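DUF1805 domain-containing protein (Thermoplasma acidophilum, PDB 1QW2) is of unknown function but adopts a small beta/alpha fold of the antiparallel beta-sandwich kind and assembles as four chains. Local coordinates at residues I13-K18 with N96-L101; F22-S25 with A30-L33; M63-L68 with L72-V77; V77-E82 with V86-G91. All blocks are in the same frame, centred on the assembly; numbering follows the deposited sequence.

Contact 1 (I13-K18 with N96-L101); sequences IEIGGK and NVIDKL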
# COMPACT_ATOMS: atom_id res chain seq x y z
N ILE A 13 13.31 -1.41 -2.46
CA ILE A 13 14.70 -1.65 -2.09
C ILE A 13 15.58 -1.76 -3.32
O ILE A 13 15.10 -2.09 -4.41
CB ILE A 13 14.85 -2.93 -1.25
CG1 ILE A 13 14.42 -4.15 -2.07
CG2 ILE A 13 13.99 -2.82 0.01
CD1 ILE A 13 14.64 -5.46 -1.35
N GLU A 14 16.86 -1.47 -3.14
CA GLU A 14 17.81 -1.55 -4.24
C GLU A 14 18.89 -2.56 -3.89
O GLU A 14 19.46 -2.53 -2.79
CB GLU A 14 18.43 -0.17 -4.49
CG GLU A 14 19.34 -0.12 -5.70
CD GLU A 14 19.76 1.30 -6.04
OE1 GLU A 14 18.87 2.13 -6.33
OE2 GLU A 14 20.98 1.58 -6.02
N ILE A 15 19.16 -3.46 -4.82
CA ILE A 15 20.17 -4.49 -4.64
C ILE A 15 20.94 -4.61 -5.94
O ILE A 15 20.36 -4.83 -7.00
CB ILE A 15 19.53 -5.86 -4.32
CG1 ILE A 15 18.64 -5.75 -3.08
CG2 ILE A 15 20.62 -6.90 -4.09
CD1 ILE A 15 17.88 -7.02 -2.75
N GLY A 16 22.26 -4.47 -5.86
CA GLY A 16 23.08 -4.57 -7.05
C GLY A 16 22.65 -3.60 -8.13
O GLY A 16 22.69 -3.92 -9.31
N GLY A 17 22.21 -2.41 -7.71
CA GLY A 17 21.78 -1.40 -8.67
C GLY A 17 20.41 -1.63 -9.28
O GLY A 17 19.99 -0.87 -10.15
N LYS A 18 19.71 -2.66 -8.83
CA LYS A 18 18.38 -2.95 -9.35
C LYS A 18 17.32 -2.67 -8.30
O LYS A 18 17.56 -2.83 -7.10
CB LYS A 18 18.29 -4.41 -9.80
CG LYS A 18 19.13 -4.73 -11.03
CD LYS A 18 18.94 -6.17 -11.47
CE LYS A 18 19.69 -6.46 -12.77
NZ LYS A 18 21.15 -6.25 -12.63
N ASN A 96 21.88 -14.56 -3.54
CA ASN A 96 22.84 -14.90 -4.58
C ASN A 96 22.27 -14.98 -5.99
O ASN A 96 23.02 -15.04 -6.97
CB ASN A 96 23.53 -16.23 -4.24
CG ASN A 96 24.39 -16.14 -2.99
OD1 ASN A 96 24.87 -17.16 -2.49
ND2 ASN A 96 24.58 -14.93 -2.48
N VAL A 97 20.95 -14.98 -6.12
CA VAL A 97 20.34 -15.06 -7.44
C VAL A 97 19.25 -14.02 -7.69
O VAL A 97 18.64 -14.01 -8.76
CB VAL A 97 19.72 -16.46 -7.69
CG1 VAL A 97 20.80 -17.53 -7.56
CG2 VAL A 97 18.59 -16.71 -6.71
N ILE A 98 19.02 -13.14 -6.72
CA ILE A 98 17.99 -12.11 -6.85
C ILE A 98 18.22 -11.22 -8.07
O ILE A 98 17.27 -10.69 -8.65
CB ILE A 98 17.93 -11.23 -5.58
CG1 ILE A 98 16.65 -10.40 -5.57
CG2 ILE A 98 19.15 -10.32 -5.52
CD1 ILE A 98 15.40 -11.23 -5.45
N ASP A 99 19.48 -11.05 -8.45
CA ASP A 99 19.81 -10.22 -9.60
C ASP A 99 19.09 -10.71 -10.86
O ASP A 99 18.79 -9.92 -11.75
CB ASP A 99 21.32 -10.25 -9.84
CG ASP A 99 21.83 -11.64 -10.20
OD1 ASP A 99 21.62 -12.07 -11.35
OD2 ASP A 99 22.42 -12.30 -9.32
N LYS A 100 18.80 -12.00 -10.92
CA LYS A 100 18.13 -12.57 -12.08
C LYS A 100 16.62 -12.33 -12.09
O LYS A 100 15.93 -12.71 -13.05
CB LYS A 100 18.43 -14.07 -12.17
CG LYS A 100 19.91 -14.35 -12.44
CD LYS A 100 20.24 -15.83 -12.45
CE LYS A 100 21.70 -16.05 -12.83
NZ LYS A 100 22.06 -17.49 -12.88
N LEU A 101 16.11 -11.69 -11.05
CA LEU A 101 14.68 -11.40 -10.96
C LEU A 101 14.41 -9.94 -11.32
O LEU A 101 13.26 -9.52 -11.45
CB LEU A 101 14.16 -11.68 -9.55
CG LEU A 101 14.35 -13.10 -9.02
CD1 LEU A 101 13.67 -13.23 -7.66
CD2 LEU A 101 13.75 -14.10 -10.00

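Contact 2 (F22-S25 with A30-L33); sequences FFKS and APLL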
# COMPACT_ATOMS: atom_id res chain seq x y z
N PHE A 22 9.30 -4.95 -2.16
CA PHE A 22 9.10 -5.92 -1.09
C PHE A 22 7.73 -5.65 -0.50
O PHE A 22 7.39 -4.51 -0.19
CB PHE A 22 10.15 -5.78 0.01
CG PHE A 22 9.85 -6.62 1.23
CD1 PHE A 22 9.95 -8.01 1.17
CD2 PHE A 22 9.44 -6.02 2.42
CE1 PHE A 22 9.64 -8.80 2.28
CE2 PHE A 22 9.12 -6.80 3.53
CZ PHE A 22 9.22 -8.19 3.46
N PHE A 23 6.94 -6.70 -0.35
CA PHE A 23 5.61 -6.58 0.20
C PHE A 23 5.39 -7.61 1.30
O PHE A 23 5.83 -8.75 1.17
CB PHE A 23 4.55 -6.77 -0.90
CG PHE A 23 3.14 -6.78 -0.39
CD1 PHE A 23 2.50 -7.98 -0.07
CD2 PHE A 23 2.43 -5.59 -0.24
CE1 PHE A 23 1.18 -7.99 0.39
CE2 PHE A 23 1.12 -5.59 0.23
CZ PHE A 23 0.50 -6.79 0.54
N LYS A 24 4.74 -7.20 2.37
CA LYS A 24 4.42 -8.08 3.48
C LYS A 24 3.07 -7.67 4.02
O LYS A 24 2.82 -6.49 4.26
CB LYS A 24 5.46 -8.00 4.60
CG LYS A 24 5.10 -8.90 5.78
CD LYS A 24 6.12 -8.82 6.90
CE LYS A 24 5.66 -9.63 8.10
NZ LYS A 24 6.62 -9.55 9.23
N SER A 25 2.19 -8.64 4.22
CA SER A 25 0.86 -8.36 4.72
C SER A 25 0.40 -9.52 5.57
O SER A 25 0.86 -10.65 5.40
CB SER A 25 -0.10 -8.18 3.55
OG SER A 25 -1.45 -8.18 3.97
N ALA A 30 -0.05 -17.30 8.92
CA ALA A 30 1.30 -17.00 8.46
C ALA A 30 1.14 -15.74 7.62
O ALA A 30 0.08 -15.51 7.04
CB ALA A 30 1.85 -18.13 7.61
N PRO A 31 2.17 -14.89 7.57
CA PRO A 31 2.04 -13.67 6.76
C PRO A 31 2.35 -13.98 5.29
O PRO A 31 2.89 -15.03 4.97
CB PRO A 31 3.09 -12.75 7.36
CG PRO A 31 4.19 -13.72 7.72
CD PRO A 31 3.43 -14.88 8.34
N LEU A 32 1.98 -13.05 4.42
CA LEU A 32 2.26 -13.19 3.00
C LEU A 32 3.36 -12.20 2.69
O LEU A 32 3.27 -11.04 3.08
CB LEU A 32 1.01 -12.85 2.17
CG LEU A 32 1.16 -12.79 0.64
CD1 LEU A 32 -0.22 -12.77 0.00
CD2 LEU A 32 1.95 -11.56 0.22
N LEU A 33 4.41 -12.65 2.03
CA LEU A 33 5.47 -11.73 1.66
C LEU A 33 6.13 -12.16 0.37
O LEU A 33 6.26 -13.35 0.08
CB LEU A 33 6.51 -11.57 2.78
CG LEU A 33 7.24 -12.77 3.38
CD1 LEU A 33 8.37 -12.25 4.27
CD2 LEU A 33 6.27 -13.63 4.18

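Contact 3 (M63-L68 with L72-V77); sequences MGVKTL and LSAKVV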
# COMPACT_ATOMS: atom_id res chain seq x y z
N MSE A 63 10.60 -20.83 2.07
CA MSE A 63 9.72 -21.16 3.18
C MSE A 63 10.28 -20.72 4.53
O MSE A 63 11.47 -20.45 4.67
CB MSE A 63 9.44 -22.66 3.21
CG MSE A 63 8.80 -23.21 1.93
SE MSE A 63 8.36 -25.10 2.05
CE MSE A 63 10.14 -25.82 2.13
N GLY A 64 9.39 -20.64 5.52
CA GLY A 64 9.78 -20.25 6.87
C GLY A 64 10.31 -18.84 7.01
O GLY A 64 11.16 -18.57 7.86
N VAL A 65 9.80 -17.93 6.19
CA VAL A 65 10.24 -16.54 6.22
C VAL A 65 9.17 -15.61 6.78
O VAL A 65 7.97 -15.83 6.57
CB VAL A 65 10.64 -16.04 4.82
CG1 VAL A 65 11.76 -16.89 4.27
CG2 VAL A 65 9.43 -16.08 3.89
N LYS A 66 9.60 -14.57 7.48
CA LYS A 66 8.69 -13.60 8.06
C LYS A 66 9.13 -12.17 7.77
O LYS A 66 8.35 -11.24 7.90
CB LYS A 66 8.60 -13.81 9.58
CG LYS A 66 8.11 -15.20 9.97
CD LYS A 66 8.13 -15.41 11.48
CE LYS A 66 7.69 -16.82 11.84
NZ LYS A 66 7.78 -17.09 13.30
N THR A 67 10.39 -12.01 7.35
CA THR A 67 10.93 -10.69 7.05
C THR A 67 11.73 -10.68 5.75
O THR A 67 12.06 -11.74 5.20
CB THR A 67 11.87 -10.21 8.17
OG1 THR A 67 13.09 -10.97 8.12
CG2 THR A 67 11.22 -10.39 9.53
N LEU A 68 12.05 -9.49 5.28
CA LEU A 68 12.84 -9.33 4.06
C LEU A 68 14.19 -10.00 4.25
O LEU A 68 14.68 -10.71 3.37
CB LEU A 68 13.04 -7.85 3.75
CG LEU A 68 14.06 -7.51 2.66
CD1 LEU A 68 13.64 -8.13 1.34
CD2 LEU A 68 14.19 -6.01 2.54
N LEU A 72 15.95 -13.04 1.91
CA LEU A 72 17.24 -12.92 1.23
C LEU A 72 18.24 -13.99 1.66
O LEU A 72 19.10 -14.40 0.88
CB LEU A 72 17.83 -11.53 1.46
CG LEU A 72 17.02 -10.38 0.86
CD1 LEU A 72 17.64 -9.05 1.27
CD2 LEU A 72 17.00 -10.51 -0.66
N SER A 73 18.12 -14.45 2.90
CA SER A 73 19.02 -15.46 3.43
C SER A 73 18.45 -16.87 3.28
O SER A 73 19.13 -17.86 3.58
CB SER A 73 19.32 -15.19 4.91
OG SER A 73 19.94 -13.94 5.08
N ALA A 74 17.22 -16.97 2.80
CA ALA A 74 16.57 -18.26 2.63
C ALA A 74 17.00 -18.96 1.35
O ALA A 74 17.38 -18.32 0.37
CB ALA A 74 15.06 -18.10 2.64
N LYS A 75 16.94 -20.29 1.36
CA LYS A 75 17.30 -21.07 0.19
C LYS A 75 16.06 -21.35 -0.64
O LYS A 75 14.99 -21.63 -0.11
CB LYS A 75 17.96 -22.39 0.61
CG LYS A 75 19.24 -22.20 1.41
CD LYS A 75 19.87 -23.54 1.74
CE LYS A 75 21.10 -23.36 2.61
NZ LYS A 75 22.12 -22.48 1.96
N VAL A 76 16.22 -21.26 -1.96
CA VAL A 76 15.14 -21.52 -2.89
C VAL A 76 14.68 -22.96 -2.70
O VAL A 76 15.50 -23.87 -2.76
CB VAL A 76 15.62 -21.34 -4.35
CG1 VAL A 76 14.56 -21.83 -5.32
CG2 VAL A 76 15.94 -19.87 -4.60
N VAL A 77 13.39 -23.15 -2.45
CA VAL A 77 12.86 -24.50 -2.27
C VAL A 77 12.34 -25.04 -3.60
O VAL A 77 12.49 -26.22 -3.92
CB VAL A 77 11.72 -24.52 -1.22
CG1 VAL A 77 11.15 -25.92 -1.09
CG2 VAL A 77 12.26 -24.03 0.12
O HOH W 1 13.36 -21.52 2.28

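Contact 4 (V77-E82 with V86-G91); sequences VEASQE and VGINPG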
# COMPACT_ATOMS: atom_id res chain seq x y z
N VAL A 77 13.39 -23.15 -2.45
CA VAL A 77 12.86 -24.50 -2.27
C VAL A 77 12.34 -25.04 -3.60
O VAL A 77 12.49 -26.22 -3.92
CB VAL A 77 11.72 -24.52 -1.22
CG1 VAL A 77 11.15 -25.92 -1.09
CG2 VAL A 77 12.26 -24.03 0.12
N GLU A 78 11.75 -24.14 -4.38
CA GLU A 78 11.23 -24.48 -5.70
C GLU A 78 11.55 -23.34 -6.65
O GLU A 78 11.47 -22.17 -6.28
CB GLU A 78 9.71 -24.67 -5.66
CG GLU A 78 9.25 -25.97 -5.05
CD GLU A 78 7.75 -26.12 -5.14
OE1 GLU A 78 7.04 -25.57 -4.27
OE2 GLU A 78 7.28 -26.77 -6.10
N ALA A 79 11.93 -23.69 -7.87
CA ALA A 79 12.24 -22.70 -8.89
C ALA A 79 11.39 -23.02 -10.11
O ALA A 79 11.26 -24.18 -10.50
CB ALA A 79 13.72 -22.78 -9.26
N SER A 80 10.80 -21.99 -10.72
CA SER A 80 9.96 -22.23 -11.89
C SER A 80 10.83 -22.67 -13.06
O SER A 80 12.06 -22.54 -13.03
CB SER A 80 9.21 -20.96 -12.29
OG SER A 80 10.09 -19.99 -12.84
N GLN A 81 10.19 -23.20 -14.09
CA GLN A 81 10.93 -23.66 -15.26
C GLN A 81 11.70 -22.51 -15.90
O GLN A 81 12.86 -22.67 -16.28
CB GLN A 81 9.96 -24.29 -16.26
CG GLN A 81 9.23 -25.49 -15.70
CD GLN A 81 8.28 -26.12 -16.69
OE1 GLN A 81 8.58 -27.15 -17.29
NE2 GLN A 81 7.13 -25.49 -16.88
N GLU A 82 11.06 -21.34 -16.03
CA GLU A 82 11.75 -20.19 -16.63
C GLU A 82 12.89 -19.72 -15.73
O GLU A 82 13.89 -19.18 -16.21
CB GLU A 82 10.77 -19.04 -16.87
CG GLU A 82 9.77 -19.26 -18.01
CD GLU A 82 10.45 -19.46 -19.36
OE1 GLU A 82 11.53 -18.89 -19.59
OE2 GLU A 82 9.88 -20.19 -20.21
N VAL A 86 17.36 -19.71 -16.48
CA VAL A 86 18.35 -18.66 -16.30
C VAL A 86 19.37 -19.00 -15.22
O VAL A 86 20.11 -18.13 -14.75
CB VAL A 86 17.71 -17.28 -16.01
CG1 VAL A 86 16.90 -16.83 -17.21
CG2 VAL A 86 16.83 -17.36 -14.78
N GLY A 87 19.40 -20.27 -14.82
CA GLY A 87 20.37 -20.72 -13.83
C GLY A 87 19.97 -20.84 -12.38
O GLY A 87 20.79 -21.24 -11.55
N ILE A 88 18.73 -20.51 -12.05
CA ILE A 88 18.27 -20.60 -10.66
C ILE A 88 17.78 -22.01 -10.34
O ILE A 88 16.96 -22.57 -11.07
CB ILE A 88 17.12 -19.61 -10.38
CG1 ILE A 88 17.57 -18.18 -10.69
CG2 ILE A 88 16.69 -19.72 -8.92
CD1 ILE A 88 16.47 -17.15 -10.56
N ASN A 89 18.30 -22.58 -9.26
CA ASN A 89 17.90 -23.92 -8.87
C ASN A 89 17.63 -24.04 -7.38
O ASN A 89 18.09 -23.22 -6.58
CB ASN A 89 18.97 -24.94 -9.25
CG ASN A 89 19.08 -25.15 -10.75
OD1 ASN A 89 19.91 -24.54 -11.42
ND2 ASN A 89 18.22 -26.01 -11.29
N PRO A 90 16.86 -25.07 -6.99
CA PRO A 90 16.54 -25.30 -5.59
C PRO A 90 17.87 -25.40 -4.85
O PRO A 90 18.80 -26.06 -5.33
CB PRO A 90 15.80 -26.63 -5.62
CG PRO A 90 15.13 -26.61 -6.96
CD PRO A 90 16.20 -26.06 -7.86
N GLY A 91 17.97 -24.75 -3.70
CA GLY A 91 19.20 -24.80 -2.94
C GLY A 91 19.93 -23.47 -2.94
O GLY A 91 20.65 -23.15 -2.00

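Contact 1 (I13-K18 with N96-L101)
A small apolar contact, in which Ile15 meets Ile98, joins the tight turn between strands 3-15 and 18-25 to the C-terminal end of the chain. The two side chains cross at about a right angle and touch through single methyl groups, Ile15 CG2 lying 4.0 Å from Ile98 CG2. Ile15 sends this methyl across because CG2 stands anti to its backbone N, while CG1 runs off beside that N. Ile15 and Lys18 are the end residues of a type I' turn; it is closed by reciprocal backbone bonds and has Gly16 and Gly17, both at positive phi, as its central pair, the two-residue loop of a beta hairpin. Beyond the turn the aliphatic part of Lys18 passes the backbone of Asp99, with Lys18 CE 3.7 Å from Asp99 O. The Lys18 chain is straight until its last torsion, which bends (chi4 60°), and Lys18 NZ stays 6.0 Å from Asp99 OD1. Tyr20 of strand 18-25 packs against both isoleucines, and Tyr2 of the second subunit also reaches Ile15. The contact thus rests on van der Waals packing, an apolar methyl pair plus lysine methylenes against a carbonyl oxygen; the opposite charges of Lys18 and Asp99 do not touch, and any attraction between them is probably modest.

Contact 2 (F22-S25 with A30-L33)
Two phenylalanine rings on successive residues of strand 18-25 each receive a leucine methyl at the edge, on opposite faces of the sheet. Leu32 CD2 lies in the plane of the Phe23 ring, 3.6 Å from Phe23 CD1. On the other face Leu33 CD1 comes near the plane of the Phe22 ring, 4.2 Å from Phe22 CE1, the two side chains running side by side in the same direction. Leu33 reaches this place with CG set between its backbone N and carbonyl carbon (chi1 55°). Phe23 also meets the ring of Phe34 in its own chain and stacks on Phe23 of the third subunit, while Phe22 and Leu33 face Met71 of helix 68-73.

Lys24 and Leu33 form a non-hydrogen-bonded pair, where the alpha carbons approach to 4.2 Å (Lys24 CA to Leu33 CA). The Lys24 chain is fully extended, its CE passing 4.1 Å from Pro31 CB, and its NZ bonds to Lys66 O. Ser25 and Leu32 make the hydrogen-bonded pair: Leu32 N gives to Ser25 O at 2.8 Å, and Ser25 N returns a bond to Leu32 O at 2.9 Å. Pro31 precedes this pair and rests its CB on Ser25 O. Alternating pairs of this kind, with side chains sent to opposite faces, are characteristic of an antiparallel beta hairpin, here strands 18-25 and 32-36, with one face turned to a helix and the other to a neighbouring subunit.

Contact 3 (M63-L68 with L72-V77)
Water 1 bridges the two segments at their open end: Met63 N donates to it at 2.9 Å, and the water in turn donates to Lys75 O, also at 2.9 Å. It thus links two backbones that do not bond to each other directly here. Beside it, the selenomethionine side chain of Met63 crosses that of Val77 at about a right angle. Its chain bends at the selenium (chi3 -67°), which turns the terminal methyl back so that Met63 CE stands 3.4 Å from Val77 CG1 and equally near CG2, tighter than usual van der Waals contact. The methyl therefore sits at the fork of the valine.

Midway along, Val65 CG1 meets Ala74 CB at 3.9 Å, a single methyl against a single methyl. Val65 is also covered by Leu33 of strand 32-36, by Cys44 in the loop after strand 41-43, and by Met71.

The segments hold the two ends of helix 68-73, whose N-cap is Thr67; its hydroxyl OG1 holds Asp70 N. Within this short helix, Leu72 N bonds to Leu68 O at 3.0 Å, the ordinary i to i+4 link of an alpha helix. The leucine side chains extend the same relation. Leu68 CD1 lies 4.1 Å from Leu72 CG, their branches meeting obliquely, and Leu72 CG also rests 3.4 Å from Leu68 O. Ile35 of strand 32-36 packs against both leucines, and Tyr2 of the second subunit reaches them as well.

Contact 4 (V77-E82 with V86-G91)
Apolar contact is centred on Ala79, whose methyl points at segment 86-91 and is met by several groups of it. Ala79 CB lies 4.3 Å from Ile88 CG2 and the same distance from Pro90 CD, so the methyl faces the place where these two side chains adjoin and touches both. Ile88 in turn packs on Lys100 and Leu101 near the C terminus.

Carbon-to-carbonyl contacts make up most of the rest. Ile88 O sits 3.7 Å from Ala79 CB and is buried here with no polar partner in the model. At one end Pro90 CB lies 3.7 Å from Val77 O; at the other, Val86 CG2 lies 3.7 Å from Glu82 O.

The parts 77-82 and 86-90 run nearly antiparallel, their end-to-end directions 160° apart, because helix 81-85 reverses the chain between them. Ser80 is its N-cap, with OG bonded to Ala83 N, and a Schellman motif ends it: Gly87, at positive phi, is the C-prime residue, with Ile88 N bonded to Ala83 O and Gly87 N to Gln84 O. Before the helix, Val77 and Glu78 form a classic beta bulge opposite Arg61.

Polar bonds lead out of the contact. The Glu78 side chain forms a salt bridge through OE1 with Arg61 NH1, and the backbone N of Asn89 is bonded to Asp92 OD2.

In the fold
From the N terminus, strand 3-15 and its turn begin a long loop that contact 1 closes only at residues 96-101, with the other three contacts nested inside it. Contact 2 closes first, joining strands 18-25 and 32-36. Contacts 3 and 4 follow in series and share Val77, one spanning helix 68-73 and the other helix 81-85; the backbone bond between Gly91 N and Val76 O also joins them. Contact 2 meets contact 3 where the Phe22 ring packs at Leu68 N and Leu33 CD2 at Val65 O, setting the hairpin against the start of helix 68-73. Contact 1 touches contact 3 through Ile13 and Leu68, and contact 4 through Lys100 and Val86. Contacts 2 and 4 do not touch.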